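Local coordinates for enoyl CoA hydratase/isomerase (Crotonase) (Legionella pneumophila subsp. pneumophila, PDB 3I47), which probably acts as an enoyl-CoA hydratase or isomerase of the crotonase family, adding water across, or shifting, the double bond of enoyl-CoA substrates, at residues P101-V106 with L194-Q199. Sequence-based numbering, arbitrary orientation.
Sequences PTIAMV and LKYASQ
With CG1 anti to its own carbonyl carbon (chi1 -65°) and the chain then extended through chi2 (167°), Ile103 carries CD1 out from strand 102-106 to the sheet-facing side of helix 189-201, where it meets Ala197 and Tyr196. CD1 comes end-first against the side of Ala197, 3.9 Å from CB and 4.0 Å from CA. Roughly at right angles to that approach, the Tyr196 side chain leaves the helix with CG anti to the backbone N (chi1 -176°), which turns the ring toward the sheet; Ile103 CD1 lies at the ring edge, near the ring plane, 4.2 Å from Tyr196 CD2. The contact thus illustrates how a helix can lie on a sheet through a few apolar atoms, with no hydrogen bond passing between the two segments. In the crotonase fold seen here, strand 102-106 runs inside the mixed sheet, between the parallel strands 51-56 and 123-127, and helix 189-201 covers one face. The small side chain of Ala197 is consistent with the close approach of the helix, its CA 7.7 Å from that of Ile103, and also touches Val51 and Val53. Tyr196 reaches the other way, over Ile123 and Ile125, while its ring packs edge-to-face with His182. Farther along the strand, Met105 continues the packing against Leu189, Leu190 and Thr193 of the preceding helical turns.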
# COMPACT_ATOMS: atom_id res chain seq x y z
N PRO A 101 7.10 -3.24 5.35
CA PRO A 101 6.15 -3.73 4.33
C PRO A 101 4.77 -3.11 4.51
O PRO A 101 4.28 -2.98 5.63
CB PRO A 101 6.06 -5.23 4.61
CG PRO A 101 7.33 -5.56 5.34
CD PRO A 101 7.74 -4.34 6.10
N THR A 102 4.17 -2.72 3.39
CA THR A 102 2.81 -2.16 3.39
C THR A 102 1.88 -2.99 2.52
O THR A 102 2.26 -3.44 1.43
CB THR A 102 2.82 -0.72 2.87
OG1 THR A 102 3.45 -0.67 1.59
CG2 THR A 102 3.55 0.21 3.84
N ILE A 103 0.66 -3.19 3.01
CA ILE A 103 -0.32 -4.06 2.34
C ILE A 103 -1.64 -3.32 2.28
O ILE A 103 -2.10 -2.81 3.32
CB ILE A 103 -0.54 -5.38 3.12
CG1 ILE A 103 0.75 -6.20 3.12
CG2 ILE A 103 -1.70 -6.19 2.51
CD1 ILE A 103 0.72 -7.34 4.12
N ALA A 104 -2.24 -3.27 1.10
CA ALA A 104 -3.63 -2.76 0.94
C ALA A 104 -4.59 -3.93 0.78
O ALA A 104 -4.32 -4.84 -0.00
CB ALA A 104 -3.73 -1.84 -0.27
N MET A 105 -5.71 -3.90 1.51
CA MET A 105 -6.69 -4.98 1.49
C MET A 105 -7.97 -4.36 0.93
O MET A 105 -8.55 -3.47 1.56
CB MET A 105 -6.92 -5.52 2.92
CG MET A 105 -8.02 -6.57 3.05
SD MET A 105 -8.38 -7.12 4.77
CE MET A 105 -10.12 -6.77 4.85
N VAL A 106 -8.36 -4.81 -0.27
CA VAL A 106 -9.41 -4.11 -1.02
C VAL A 106 -10.65 -4.98 -1.27
O VAL A 106 -10.56 -6.02 -1.94
CB VAL A 106 -8.87 -3.65 -2.39
CG1 VAL A 106 -9.95 -2.91 -3.18
CG2 VAL A 106 -7.62 -2.77 -2.22
N LEU A 194 -4.80 -11.02 7.33
CA LEU A 194 -4.16 -11.05 8.64
C LEU A 194 -3.10 -12.15 8.73
O LEU A 194 -2.01 -11.93 9.27
CB LEU A 194 -5.20 -11.24 9.75
CG LEU A 194 -6.18 -10.09 9.98
CD1 LEU A 194 -7.13 -10.46 11.11
CD2 LEU A 194 -5.45 -8.79 10.29
N LYS A 195 -3.40 -13.31 8.17
CA LYS A 195 -2.45 -14.42 8.19
C LYS A 195 -1.23 -14.12 7.33
O LYS A 195 -0.10 -14.44 7.72
CB LYS A 195 -3.12 -15.71 7.73
CG LYS A 195 -4.02 -16.29 8.79
CD LYS A 195 -4.18 -17.77 8.60
CE LYS A 195 -5.10 -18.33 9.65
NZ LYS A 195 -5.50 -19.71 9.30
N TYR A 196 -1.46 -13.51 6.18
CA TYR A 196 -0.39 -13.20 5.24
C TYR A 196 0.53 -12.13 5.83
O TYR A 196 1.76 -12.25 5.75
CB TYR A 196 -1.00 -12.77 3.91
CG TYR A 196 -0.01 -12.51 2.80
CD1 TYR A 196 0.53 -13.56 2.07
CD2 TYR A 196 0.36 -11.22 2.47
CE1 TYR A 196 1.44 -13.33 1.03
CE2 TYR A 196 1.26 -10.97 1.43
CZ TYR A 196 1.79 -12.03 0.71
OH TYR A 196 2.67 -11.80 -0.32
N ALA A 197 -0.07 -11.11 6.45
CA ALA A 197 0.70 -10.05 7.10
C ALA A 197 1.49 -10.62 8.28
O ALA A 197 2.65 -10.29 8.44
CB ALA A 197 -0.22 -8.91 7.56
N SER A 198 0.86 -11.50 9.06
CA SER A 198 1.54 -12.13 10.20
C SER A 198 2.75 -12.93 9.73
O SER A 198 3.82 -12.87 10.35
CB SER A 198 0.58 -13.01 11.00
OG SER A 198 -0.36 -12.21 11.69
N GLN A 199 2.60 -13.65 8.62
CA GLN A 199 3.72 -14.42 8.05
C GLN A 199 4.93 -13.55 7.70
O GLN A 199 6.07 -13.90 8.02
CB GLN A 199 3.27 -15.25 6.86
CG GLN A 199 2.46 -16.47 7.29
CD GLN A 199 1.54 -17.00 6.20
OE1 GLN A 199 1.51 -16.50 5.08
NE2 GLN A 199 0.77 -18.04 6.54